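Local coordinates for protein dihydrofolate reductase (Moritella profunda, PDB 3IA4) that catalyses the NADPH-dependent reduction of 7,8-dihydrofolate to tetrahydrofolate, and is held here in a ternary complex with NADPH and the inhibitor methotrexate, at residues A[30-35]-A[94-99]; A[6-11]-A[21-26]; A[17-22]-A[44-49]; A[38-43]-A[85-90]. All coordinates share one frame; numbering follows the deposited sequence.

Three of the four contacts line the sites of the two bound ligands, and the fourth lies apart from them. Contacts 1 and 2, with centres 11 Å apart, both touch methotrexate; strands 92-97 and 2-9 run side by side in the central sheet, and Ile-95 O lies 2.9 Å from Ile-6 N. Contact 3 bridges the loop 17-22 and helix 45-51 over NADPH; it shares Met-21 and Pro-22 with contact 2 and meets contact 1 where Gly-97 O comes within 2.9 Å of Gly-44 N. Contact 4 joins contact 1 through strand 41-44, yet the side chain of Pro-40 is about 13 Å from methotrexate.

Contact 1. Residues A[30-35]-A[94-99]. With MTX (methotrexate), chain F.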
# COMPACT_ATOMS: atom_id res chain seq x y z
N GLN A 30 -8.20 2.22 9.26
CA GLN A 30 -8.82 3.55 9.19
C GLN A 30 -7.81 4.58 8.69
O GLN A 30 -8.17 5.51 7.97
CB GLN A 30 -9.38 3.99 10.55
CG GLN A 30 -10.52 3.09 11.01
CD GLN A 30 -11.64 2.97 9.99
OE1 GLN A 30 -12.13 3.98 9.46
NE2 GLN A 30 -12.04 1.73 9.68
N LEU A 31 -6.54 4.43 9.09
CA LEU A 31 -5.51 5.29 8.53
C LEU A 31 -5.40 5.07 7.04
O LEU A 31 -5.27 6.02 6.26
CB LEU A 31 -4.17 4.99 9.24
CG LEU A 31 -2.92 5.82 8.90
CD1 LEU A 31 -1.84 5.62 9.98
CD2 LEU A 31 -2.41 5.43 7.48
N PHE A 32 -5.38 3.80 6.63
CA PHE A 32 -5.29 3.48 5.21
C PHE A 32 -6.48 4.10 4.44
O PHE A 32 -6.36 4.70 3.34
CB PHE A 32 -5.25 1.95 5.05
CG PHE A 32 -5.49 1.46 3.66
CD1 PHE A 32 -4.44 1.41 2.72
CD2 PHE A 32 -6.76 1.06 3.26
CE1 PHE A 32 -4.66 0.97 1.45
CE2 PHE A 32 -6.99 0.66 1.97
CZ PHE A 32 -5.94 0.55 1.06
N LYS A 33 -7.64 3.92 5.01
CA LYS A 33 -8.83 4.49 4.36
C LYS A 33 -8.76 6.01 4.20
O LYS A 33 -9.03 6.55 3.11
CB LYS A 33 -10.07 4.10 5.15
CG LYS A 33 -11.36 4.52 4.41
CD LYS A 33 -12.52 4.36 5.41
CE LYS A 33 -13.84 4.78 4.78
NZ LYS A 33 -14.63 3.58 4.31
N ARG A 34 -8.41 6.73 5.27
CA ARG A 34 -8.29 8.17 5.16
C ARG A 34 -7.30 8.58 4.06
O ARG A 34 -7.48 9.61 3.36
CB ARG A 34 -7.81 8.82 6.47
CG ARG A 34 -8.66 8.60 7.70
CD ARG A 34 -8.12 9.52 8.82
NE ARG A 34 -6.92 9.01 9.52
CZ ARG A 34 -6.97 8.09 10.49
NH1 ARG A 34 -8.14 7.57 10.84
NH2 ARG A 34 -5.87 7.68 11.10
N ALA A 35 -6.24 7.79 3.91
CA ALA A 35 -5.18 8.20 3.02
C ALA A 35 -5.46 7.89 1.55
O ALA A 35 -4.85 8.48 0.64
CB ALA A 35 -3.79 7.55 3.45
N MET A 94 -2.34 5.87 -5.87
CA MET A 94 -1.81 5.19 -4.65
C MET A 94 -1.54 3.72 -4.94
O MET A 94 -2.47 2.98 -5.22
CB MET A 94 -2.79 5.26 -3.47
CG MET A 94 -3.28 6.64 -3.07
SD MET A 94 -2.00 7.64 -2.26
CE MET A 94 -1.90 6.79 -0.70
N ILE A 95 -0.26 3.30 -4.88
CA ILE A 95 0.10 1.87 -4.98
C ILE A 95 -0.05 1.25 -3.60
O ILE A 95 0.58 1.74 -2.64
CB ILE A 95 1.53 1.75 -5.48
CG1 ILE A 95 1.71 2.34 -6.93
CG2 ILE A 95 2.00 0.29 -5.36
CD1 ILE A 95 1.18 1.47 -8.03
N ILE A 96 -0.89 0.23 -3.47
CA ILE A 96 -1.27 -0.24 -2.12
C ILE A 96 -0.72 -1.61 -1.84
O ILE A 96 -1.07 -2.25 -0.84
CB ILE A 96 -2.79 -0.25 -1.85
CG1 ILE A 96 -3.56 -1.26 -2.75
CG2 ILE A 96 -3.33 1.18 -2.09
CD1 ILE A 96 -4.85 -1.68 -2.14
N GLY A 97 0.11 -2.11 -2.75
CA GLY A 97 0.81 -3.38 -2.51
C GLY A 97 0.57 -4.40 -3.62
O GLY A 97 -0.18 -4.13 -4.55
N GLY A 98 1.18 -5.59 -3.54
CA GLY A 98 1.94 -6.04 -2.38
C GLY A 98 3.42 -5.91 -2.71
O GLY A 98 3.83 -5.00 -3.42
N ALA A 99 4.24 -6.83 -2.17
CA ALA A 99 5.71 -6.64 -2.34
C ALA A 99 6.11 -6.52 -3.81
O ALA A 99 6.98 -5.68 -4.19
CB ALA A 99 6.44 -7.83 -1.73
N1 MTX F . -2.21 -0.30 5.62
C2 MTX F . -1.39 0.58 5.02
NA2 MTX F . -0.88 1.57 5.77
N3 MTX F . -1.11 0.48 3.68
C4 MTX F . -1.66 -0.52 2.92
NA4 MTX F . -1.33 -0.59 1.66
C4A MTX F . -2.51 -1.39 3.52
N5 MTX F . -3.10 -2.37 2.76
C6 MTX F . -3.95 -3.26 3.37
C7 MTX F . -4.26 -3.20 4.72
N8 MTX F . -3.68 -2.18 5.49
C8A MTX F . -2.80 -1.30 4.87
C9 MTX F . -4.55 -4.35 2.49
N10 MTX F . -5.65 -5.08 3.13
CM MTX F . -5.41 -6.51 3.43
C11 MTX F . -9.35 -3.26 3.97
C12 MTX F . -9.13 -4.59 4.32
C13 MTX F . -7.92 -5.20 4.03
C14 MTX F . -6.91 -4.46 3.42
C15 MTX F . -7.15 -3.12 3.11
C16 MTX F . -8.37 -2.53 3.30
C MTX F . -10.58 -2.54 4.30
O MTX F . -11.78 -3.21 4.47
N MTX F . -10.46 -1.23 4.47
CA MTX F . -11.57 -0.33 4.65
CT MTX F . -11.45 0.81 3.67
O1 MTX F . -10.29 1.18 3.29
O2 MTX F . -12.49 1.40 3.28
CB MTX F . -11.60 0.28 6.06
CG MTX F . -11.77 -0.80 7.13
CD MTX F . -13.14 -1.49 7.12
OE1 MTX F . -13.43 -2.38 7.97
OE2 MTX F . -14.00 -1.21 6.26
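Phe-32 of helix 26-36 and Ile-96 of strand 92-97 meet beside the pteridine of methotrexate, the side chains crossing at about a right angle. With CG anti to the backbone N (chi1 165°), the phenylalanine swings its ring across the gap. Its CB lies 3.8 Å from MTX N1 and CG is close to MTX C8A. CD1 comes nearest to the heterocycle, 3.4 Å from MTX C4, while CD2 and CE2 look to the other half of the inhibitor, near MTX O1 and MTX C16. At the far end CE1 reaches Ile-96 CG2 at 3.8 Å, and CZ is near Ile-96 CD1. The ring thus has MTX N5 over one face and the isoleucine at its edge. A second touch lies one helical turn on, where Met-94 CE, on a chain bent at chi2 and chi3, stands 3.7 Å from Ala-35 O. An alanine in place of Phe-32 is likely to open a gap beside the pteridine, where the ring lay, and to leave Ile-96 CG2 without its aromatic neighbour. Polar contacts hold the ligand at two places: Lys-33 NZ donates to MTX O2 at 3.2 Å, and MTX NA4 gives a weak bond to Ile-96 O at 3.0 Å. Arg-58 also binds methotrexate. The chemistry is therefore divided: the Phe-32/Ile-96 pair is apolar, the second touch sets a methyl against a carbonyl oxygen, the pteridine is held by an aromatic neighbour and a backbone carbonyl, and the inhibitor's alpha-carboxylate (O1/O2) is met by positive charge, which would probably offset its own.

Contact 2. Residues A[6-11]-A[21-26]; sequences IAALAN and MPWHLP. With MTX (methotrexate), chain F.
The methotrexate pocket is bordered here by strand 2-9 and the loop leading into helix 26-36, and the two meet where Trp-23 lies against Ala-8 and Ala-10. The far rim of the indole does the touching. The ring edge at CH2 faces Ala-8 O, 3.6 Å away, while CZ2 lies 4.1 Å from Ala-8 CB; CZ3 meets Ala-10 CB at 3.8 Å. Trp-23 CG sits between the backbone N and the carbonyl carbon (chi1 48°), which turns the six-membered ring in toward the strand, and Met-21 CB rests over one face of the indole. Farther along, both segments turn to the pteridine. Ile-6 O accepts a fairly straight bond from MTX NA4 at 2.9 Å (159°), and Ala-8 CB is near MTX NA2. From the loop, Met-21 SD comes to 3.4 Å from MTX C7, with its CE beside MTX N8. The backbone N of Ala-8 is also hydrogen-bonded to the carboxamide oxygen of NADPH, so this strand serves both ligands. Ile-6 pairs with Ile-95 of strand 92-97, Ala-7 and Leu-9 pair with strand 111-117 on the other flank, and Trp-23 and Leu-25 pack on Ile-117 of that same strand.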
# COMPACT_ATOMS: atom_id res chain seq x y z
N ILE A 6 1.72 3.25 -0.47
CA ILE A 6 1.25 3.29 0.94
C ILE A 6 1.39 1.87 1.46
O ILE A 6 0.97 0.92 0.79
CB ILE A 6 -0.21 3.81 1.11
CG1 ILE A 6 -0.57 3.73 2.60
CG2 ILE A 6 -1.19 2.99 0.24
CD1 ILE A 6 -1.88 4.57 2.99
N ALA A 7 1.99 1.72 2.64
CA ALA A 7 2.19 0.39 3.23
C ALA A 7 2.32 0.49 4.73
O ALA A 7 2.73 1.55 5.23
CB ALA A 7 3.55 -0.19 2.69
N ALA A 8 2.03 -0.62 5.42
CA ALA A 8 2.26 -0.67 6.88
C ALA A 8 3.38 -1.71 7.12
O ALA A 8 3.27 -2.87 6.71
CB ALA A 8 0.99 -1.11 7.59
N LEU A 9 4.45 -1.25 7.77
CA LEU A 9 5.66 -2.10 7.99
C LEU A 9 5.85 -2.41 9.46
O LEU A 9 5.97 -1.49 10.27
CB LEU A 9 6.93 -1.39 7.57
CG LEU A 9 7.30 -1.27 6.05
CD1 LEU A 9 6.12 -0.68 5.23
CD2 LEU A 9 8.61 -0.40 5.96
N ALA A 10 5.95 -3.69 9.79
CA ALA A 10 6.48 -4.02 11.12
C ALA A 10 8.02 -3.94 11.07
O ALA A 10 8.61 -3.51 10.05
CB ALA A 10 6.00 -5.39 11.51
N ASN A 11 8.70 -4.36 12.14
CA ASN A 11 10.16 -4.27 12.15
C ASN A 11 10.75 -5.07 10.98
O ASN A 11 10.16 -6.07 10.56
CB ASN A 11 10.70 -4.81 13.48
CG ASN A 11 10.38 -3.88 14.66
OD1 ASN A 11 10.09 -2.71 14.47
ND2 ASN A 11 10.49 -4.41 15.89
N MET A 21 -1.93 -9.95 6.78
CA MET A 21 -0.96 -9.17 7.54
C MET A 21 -0.91 -9.74 8.92
O MET A 21 -1.98 -10.04 9.48
CB MET A 21 -1.32 -7.69 7.52
CG MET A 21 -1.25 -7.13 6.06
SD MET A 21 -2.22 -5.65 5.79
CE MET A 21 -1.86 -4.71 7.22
N PRO A 22 0.30 -10.02 9.44
CA PRO A 22 0.40 -10.84 10.66
C PRO A 22 0.31 -10.02 11.95
O PRO A 22 1.22 -10.11 12.81
CB PRO A 22 1.80 -11.48 10.54
CG PRO A 22 2.58 -10.42 9.84
CD PRO A 22 1.59 -9.93 8.74
N TRP A 23 -0.76 -9.23 12.08
CA TRP A 23 -1.00 -8.45 13.31
C TRP A 23 -2.47 -8.11 13.35
O TRP A 23 -3.17 -8.17 12.34
CB TRP A 23 -0.19 -7.14 13.36
CG TRP A 23 -0.23 -6.28 12.12
CD1 TRP A 23 -1.25 -5.46 11.70
CD2 TRP A 23 0.78 -6.21 11.11
NE1 TRP A 23 -0.90 -4.82 10.50
CE2 TRP A 23 0.33 -5.29 10.12
CE3 TRP A 23 2.06 -6.82 10.98
CZ2 TRP A 23 1.10 -4.97 8.99
CZ3 TRP A 23 2.82 -6.51 9.83
CH2 TRP A 23 2.35 -5.58 8.87
N HIS A 24 -2.93 -7.79 14.55
CA HIS A 24 -4.30 -7.28 14.75
C HIS A 24 -4.20 -5.79 15.07
O HIS A 24 -3.64 -5.43 16.10
CB HIS A 24 -4.96 -8.01 15.95
CG HIS A 24 -6.40 -7.61 16.15
ND1 HIS A 24 -6.80 -6.75 17.16
CD2 HIS A 24 -7.50 -7.86 15.42
CE1 HIS A 24 -8.10 -6.51 17.05
NE2 HIS A 24 -8.55 -7.19 16.00
N LEU A 25 -4.70 -4.92 14.19
CA LEU A 25 -4.55 -3.49 14.37
C LEU A 25 -5.63 -2.76 13.56
O LEU A 25 -5.37 -2.13 12.55
CB LEU A 25 -3.10 -3.10 13.90
CG LEU A 25 -2.43 -1.91 14.56
CD1 LEU A 25 -2.39 -2.02 16.14
CD2 LEU A 25 -1.00 -1.65 13.96
N PRO A 26 -6.89 -2.88 13.99
CA PRO A 26 -8.01 -2.37 13.21
C PRO A 26 -7.91 -0.89 12.92
O PRO A 26 -8.37 -0.46 11.86
CB PRO A 26 -9.23 -2.59 14.13
CG PRO A 26 -8.69 -3.17 15.42
CD PRO A 26 -7.28 -3.58 15.22
N1 MTX F . -2.21 -0.30 5.62
C2 MTX F . -1.39 0.58 5.02
NA2 MTX F . -0.88 1.57 5.77
N3 MTX F . -1.11 0.48 3.68
C4 MTX F . -1.66 -0.52 2.92
NA4 MTX F . -1.33 -0.59 1.66
C4A MTX F . -2.51 -1.39 3.52
N5 MTX F . -3.10 -2.37 2.76
C6 MTX F . -3.95 -3.26 3.37
C7 MTX F . -4.26 -3.20 4.72
N8 MTX F . -3.68 -2.18 5.49
C8A MTX F . -2.80 -1.30 4.87
C9 MTX F . -4.55 -4.35 2.49
N10 MTX F . -5.65 -5.08 3.13
CM MTX F . -5.41 -6.51 3.43
C11 MTX F . -9.35 -3.26 3.97
C12 MTX F . -9.13 -4.59 4.32
C13 MTX F . -7.92 -5.20 4.03
C14 MTX F . -6.91 -4.46 3.42
C15 MTX F . -7.15 -3.12 3.11
C16 MTX F . -8.37 -2.53 3.30
C MTX F . -10.58 -2.54 4.30
O MTX F . -11.78 -3.21 4.47
N MTX F . -10.46 -1.23 4.47
CA MTX F . -11.57 -0.33 4.65
CT MTX F . -11.45 0.81 3.67
O1 MTX F . -10.29 1.18 3.29
O2 MTX F . -12.49 1.40 3.28
CB MTX F . -11.60 0.28 6.06
CG MTX F . -11.77 -0.80 7.13
CD MTX F . -13.14 -1.49 7.12
OE1 MTX F . -13.43 -2.38 7.97
OE2 MTX F . -14.00 -1.21 6.26

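Contact 3. Residues A[17-22]-A[44-49]. With NDP (NADPH dihydro-nicotinamide-adenine-dinucleotide phosphate), chain E.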
# COMPACT_ATOMS: atom_id res chain seq x y z
N LEU A 17 2.37 -12.23 5.75
CA LEU A 17 2.67 -13.64 6.01
C LEU A 17 1.46 -14.42 5.56
O LEU A 17 0.33 -14.10 5.99
CB LEU A 17 2.94 -13.84 7.51
CG LEU A 17 3.18 -15.32 7.87
CD1 LEU A 17 4.38 -15.93 7.18
CD2 LEU A 17 3.31 -15.50 9.37
N ASP A 18 1.63 -15.43 4.72
CA ASP A 18 0.50 -16.29 4.30
C ASP A 18 -0.67 -15.51 3.67
O ASP A 18 -1.87 -15.81 3.94
CB ASP A 18 -0.02 -17.12 5.48
CG ASP A 18 1.03 -18.06 6.04
OD1 ASP A 18 1.03 -18.28 7.29
OD2 ASP A 18 1.86 -18.58 5.26
N ASN A 19 -0.31 -14.50 2.88
CA ASN A 19 -1.25 -13.61 2.15
C ASN A 19 -2.20 -12.83 3.05
O ASN A 19 -3.32 -12.49 2.63
CB ASN A 19 -2.08 -14.33 1.06
CG ASN A 19 -2.34 -13.42 -0.16
OD1 ASN A 19 -1.38 -12.84 -0.66
ND2 ASN A 19 -3.60 -13.34 -0.67
N LYS A 20 -1.78 -12.62 4.30
CA LYS A 20 -2.50 -11.78 5.24
C LYS A 20 -1.48 -10.87 5.93
O LYS A 20 -0.29 -11.05 5.72
CB LYS A 20 -3.19 -12.62 6.32
CG LYS A 20 -4.26 -13.53 5.75
CD LYS A 20 -4.88 -14.40 6.85
CE LYS A 20 -5.29 -15.79 6.33
NZ LYS A 20 -6.26 -15.83 5.17
N MET A 21 -1.93 -9.95 6.78
CA MET A 21 -0.96 -9.17 7.54
C MET A 21 -0.91 -9.74 8.92
O MET A 21 -1.98 -10.04 9.48
CB MET A 21 -1.32 -7.69 7.52
CG MET A 21 -1.25 -7.13 6.06
SD MET A 21 -2.22 -5.65 5.79
CE MET A 21 -1.86 -4.71 7.22
N PRO A 22 0.30 -10.02 9.44
CA PRO A 22 0.40 -10.84 10.66
C PRO A 22 0.31 -10.02 11.95
O PRO A 22 1.22 -10.11 12.81
CB PRO A 22 1.80 -11.48 10.54
CG PRO A 22 2.58 -10.42 9.84
CD PRO A 22 1.59 -9.93 8.74
N GLY A 44 -1.46 -5.52 -6.69
CA GLY A 44 -1.24 -6.83 -7.35
C GLY A 44 -2.41 -7.74 -7.07
O GLY A 44 -3.21 -7.53 -6.14
N ARG A 45 -2.49 -8.80 -7.86
CA ARG A 45 -3.56 -9.76 -7.69
C ARG A 45 -3.64 -10.42 -6.30
O ARG A 45 -4.75 -10.58 -5.79
CB ARG A 45 -3.43 -10.81 -8.78
CG ARG A 45 -4.54 -11.82 -8.67
CD ARG A 45 -4.08 -13.03 -9.44
NE ARG A 45 -5.03 -14.14 -9.39
CZ ARG A 45 -5.15 -15.04 -10.38
NH1 ARG A 45 -4.41 -14.90 -11.50
NH2 ARG A 45 -6.03 -16.04 -10.27
N ASN A 46 -2.51 -10.76 -5.66
CA ASN A 46 -2.59 -11.39 -4.37
C ASN A 46 -3.20 -10.44 -3.33
O ASN A 46 -3.97 -10.86 -2.47
CB ASN A 46 -1.22 -11.85 -3.85
CG ASN A 46 -0.63 -12.94 -4.70
OD1 ASN A 46 -1.36 -13.64 -5.40
ND2 ASN A 46 0.69 -13.13 -4.62
N THR A 47 -2.79 -9.17 -3.40
CA THR A 47 -3.32 -8.17 -2.48
C THR A 47 -4.83 -8.03 -2.66
O THR A 47 -5.60 -7.98 -1.68
CB THR A 47 -2.58 -6.81 -2.64
OG1 THR A 47 -1.25 -7.01 -2.12
CG2 THR A 47 -3.25 -5.74 -1.79
N PHE A 48 -5.28 -7.98 -3.91
CA PHE A 48 -6.74 -7.92 -4.09
C PHE A 48 -7.42 -9.11 -3.41
O PHE A 48 -8.47 -8.94 -2.80
CB PHE A 48 -7.09 -7.88 -5.57
CG PHE A 48 -8.59 -7.90 -5.80
CD1 PHE A 48 -9.37 -6.83 -5.40
CD2 PHE A 48 -9.19 -9.00 -6.39
CE1 PHE A 48 -10.78 -6.89 -5.54
CE2 PHE A 48 -10.58 -9.04 -6.57
CZ PHE A 48 -11.35 -7.99 -6.14
N GLU A 49 -6.87 -10.31 -3.58
CA GLU A 49 -7.52 -11.50 -3.02
C GLU A 49 -7.53 -11.43 -1.51
O GLU A 49 -8.51 -11.85 -0.86
CB GLU A 49 -6.87 -12.79 -3.54
CG GLU A 49 -7.15 -12.93 -5.03
CD GLU A 49 -6.61 -14.22 -5.60
OE1 GLU A 49 -5.97 -14.97 -4.81
OE2 GLU A 49 -6.80 -14.47 -6.83
PA NDP E . 1.03 -8.83 -4.98
O1A NDP E . 2.10 -7.84 -5.35
O2A NDP E . -0.19 -8.41 -4.22
O5B NDP E . 0.49 -9.67 -6.27
C5B NDP E . 1.46 -10.20 -7.20
C4B NDP E . 0.66 -10.69 -8.40
O4B NDP E . 0.35 -9.54 -9.19
C3B NDP E . 1.55 -11.51 -9.37
O3B NDP E . 1.62 -12.87 -8.94
C2B NDP E . 0.89 -11.30 -10.72
O2B NDP E . -0.40 -11.92 -10.77
C1B NDP E . 0.57 -9.83 -10.60
N9A NDP E . 1.63 -8.94 -11.14
C8A NDP E . 2.71 -8.52 -10.47
N7A NDP E . 3.43 -7.65 -11.22
C5A NDP E . 2.76 -7.50 -12.40
C6A NDP E . 2.91 -6.72 -13.63
N6A NDP E . 3.99 -5.89 -13.85
N1A NDP E . 1.92 -6.89 -14.57
C2A NDP E . 0.85 -7.66 -14.43
N3A NDP E . 0.66 -8.39 -13.34
C4A NDP E . 1.57 -8.34 -12.32
O3 NDP E . 1.68 -10.10 -4.21
PN NDP E . 2.74 -10.34 -3.03
O1N NDP E . 4.05 -9.75 -3.44
O2N NDP E . 2.68 -11.77 -2.66
O5D NDP E . 2.22 -9.40 -1.86
C5D NDP E . 1.08 -9.83 -1.12
C4D NDP E . 1.42 -9.79 0.37
O4D NDP E . 1.55 -8.39 0.82
C3D NDP E . 0.33 -10.40 1.27
O3D NDP E . 0.97 -11.06 2.38
C2D NDP E . -0.43 -9.20 1.81
O2D NDP E . -1.09 -9.43 3.08
C1D NDP E . 0.70 -8.22 1.97
N1N NDP E . 0.32 -6.81 1.95
C2N NDP E . 0.71 -6.05 2.97
C3N NDP E . 0.47 -4.69 2.94
C7N NDP E . 0.91 -3.88 4.12
O7N NDP E . 0.83 -2.67 4.03
N7N NDP E . 1.47 -4.43 5.19
C4N NDP E . -0.24 -3.96 1.81
C5N NDP E . -0.52 -4.91 0.75
C6N NDP E . -0.29 -6.26 0.87
P2B NDP E . -0.77 -12.99 -11.93
O1X NDP E . -2.23 -13.09 -11.82
O2X NDP E . -0.18 -12.38 -13.17
O3X NDP E . 0.03 -14.22 -11.60
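A type I' turn from Leu-17 to Lys-20 brings its backbone up to the first turn of helix 45-51, with the CA atoms of Asn-19 and Asn-46 7.0 Å apart and Gly-44 at the helix N-cap. Asn-19 ND2 donates to Asn-46 O at 3.1 Å, approaching from above the carbonyl plane, while Asn-19 OD1 rests 3.3 Å from Asn-46 CB. The two amide planes stand nearly perpendicular, at 89°. The side chain of Asn-46, its CG anti to the carbonyl carbon (chi1 -66°), runs to the cofactor, where ND2 donates to NDP O2N at 3.1 Å. Thr-47 grips NDP O2A twice, through its N and its OG1, the latter at 2.7 Å. Arg-45, extended as far as NE, bonds NDP O1X through NH1 at 2.9 Å and makes a salt bridge from NE to Glu-49 OE2 at 3.1 Å. A leucine in place of Arg-45 would probably leave the 2'-phosphate and Glu-49 without their charged partner. Backbone amides of Asn-46 and Thr-47 at the helix start meet the diphosphate. Strand 41-44 leads directly into the helix and pairs with Gly-97 through Gly-44, Tyr-69 forms a cation-pi contact with Arg-45, and Asn-19 O bonds Ser-50 farther along the helix.

Contact 4. Residues A[38-43]-A[85-90]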
# COMPACT_ATOMS: atom_id res chain seq x y z
N GLY A 38 -10.96 8.57 -2.30
CA GLY A 38 -11.01 9.55 -3.39
C GLY A 38 -9.88 9.43 -4.39
O GLY A 38 -9.74 10.28 -5.25
N LYS A 39 -9.04 8.39 -4.28
CA LYS A 39 -7.89 8.27 -5.18
C LYS A 39 -7.95 6.88 -5.87
O LYS A 39 -8.49 5.92 -5.31
CB LYS A 39 -6.58 8.38 -4.37
CG LYS A 39 -6.49 9.62 -3.49
CD LYS A 39 -5.20 9.63 -2.72
CE LYS A 39 -5.19 10.84 -1.73
NZ LYS A 39 -3.97 10.82 -0.88
N PRO A 40 -7.34 6.75 -7.06
CA PRO A 40 -7.23 5.41 -7.64
C PRO A 40 -6.25 4.63 -6.81
O PRO A 40 -5.26 5.23 -6.34
CB PRO A 40 -6.59 5.66 -9.02
CG PRO A 40 -6.74 7.14 -9.26
CD PRO A 40 -6.73 7.77 -7.92
N ILE A 41 -6.52 3.36 -6.61
CA ILE A 41 -5.60 2.46 -5.89
C ILE A 41 -5.18 1.34 -6.84
O ILE A 41 -6.02 0.75 -7.52
CB ILE A 41 -6.25 1.93 -4.58
CG1 ILE A 41 -7.55 1.14 -4.82
CG2 ILE A 41 -6.40 3.08 -3.57
CD1 ILE A 41 -8.09 0.53 -3.49
N VAL A 42 -3.87 1.07 -6.90
CA VAL A 42 -3.33 0.08 -7.79
C VAL A 42 -2.72 -1.03 -6.92
O VAL A 42 -2.00 -0.73 -5.96
CB VAL A 42 -2.20 0.70 -8.62
CG1 VAL A 42 -1.60 -0.35 -9.46
CG2 VAL A 42 -2.80 1.83 -9.52
N MET A 43 -3.04 -2.27 -7.22
CA MET A 43 -2.59 -3.42 -6.38
C MET A 43 -2.30 -4.64 -7.24
O MET A 43 -2.86 -4.82 -8.35
CB MET A 43 -3.66 -3.74 -5.36
CG MET A 43 -4.86 -4.45 -5.91
SD MET A 43 -6.35 -4.31 -4.84
CE MET A 43 -6.88 -2.60 -5.25
N VAL A 85 -2.43 4.43 -17.31
CA VAL A 85 -3.48 4.89 -18.23
C VAL A 85 -4.90 4.86 -17.61
O VAL A 85 -5.67 5.80 -17.77
CB VAL A 85 -3.47 4.12 -19.58
CG1 VAL A 85 -4.62 4.55 -20.43
CG2 VAL A 85 -2.14 4.35 -20.30
N ALA A 86 -5.23 3.79 -16.89
CA ALA A 86 -6.54 3.66 -16.23
C ALA A 86 -6.75 4.74 -15.15
O ALA A 86 -7.87 5.28 -14.94
CB ALA A 86 -6.66 2.28 -15.62
N ALA A 87 -5.68 5.03 -14.43
CA ALA A 87 -5.65 6.08 -13.39
C ALA A 87 -5.94 7.52 -13.91
O ALA A 87 -6.34 8.42 -13.16
CB ALA A 87 -4.30 6.06 -12.66
N GLY A 88 -5.67 7.75 -15.19
CA GLY A 88 -6.06 9.00 -15.81
C GLY A 88 -5.28 10.22 -15.30
O GLY A 88 -4.20 10.08 -14.71
N ASP A 89 -5.80 11.43 -15.48
CA ASP A 89 -5.00 12.61 -15.12
C ASP A 89 -5.21 13.05 -13.70
O ASP A 89 -5.41 14.22 -13.48
CB ASP A 89 -5.37 13.81 -16.01
CG ASP A 89 -4.59 13.84 -17.30
OD1 ASP A 89 -3.35 14.11 -17.25
OD2 ASP A 89 -5.24 13.62 -18.37
N VAL A 90 -5.24 12.14 -12.72
CA VAL A 90 -5.54 12.55 -11.36
C VAL A 90 -4.39 13.21 -10.62
O VAL A 90 -3.25 13.21 -11.07
CB VAL A 90 -6.01 11.30 -10.53
CG1 VAL A 90 -7.34 10.79 -11.05
CG2 VAL A 90 -4.98 10.22 -10.59
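Pro-40, just ahead of strand 41-44, passes close to the C-terminal end of helix 80-87, its CA 6.0 Å from that of Ala-87, and the chain beyond the helix turns back through Gly-88, whose phi is positive. The pyrrolidine ring carries the contact from its side. Its CG and the methyls of Val-90 meet tip to tip, with Pro-40 CG 3.8 Å from Val-90 CG2 and slightly farther from Val-90 CG1. Pro-40 CD also comes to 4.0 Å from Val-90 CG2, so that one methyl touches two neighbouring ring carbons. Val-90 CG1 lies anti to its own carbonyl carbon (chi1 -67°), and this rotation leaves both methyls facing the proline. Toward Ala-87 the approach is looser: Pro-40 CB stands 4.3 Å from Ala-87 CB, and Pro-40 CG is 4.1 Å from Ala-87 O. The proline therefore meets Ala-87 and, past the turn, Val-90, an apolar contact in which small, compact groups meet. The contact is buried and lies well away from the ligands. Met-1 packs against both Ala-87 and Val-90, while Leu-93 of strand 92-97 touches Ala-87 and also Val-42. Pro-40 and Val-42 pair through their backbones with Met-94 of strand 92-97, and Ile-41 pairs with Leu-59 and Ile-61 on the opposite flank, so the end of helix 80-87 and the chain after it pack on the residue leading into strand 41-44, a strand inside the sheet.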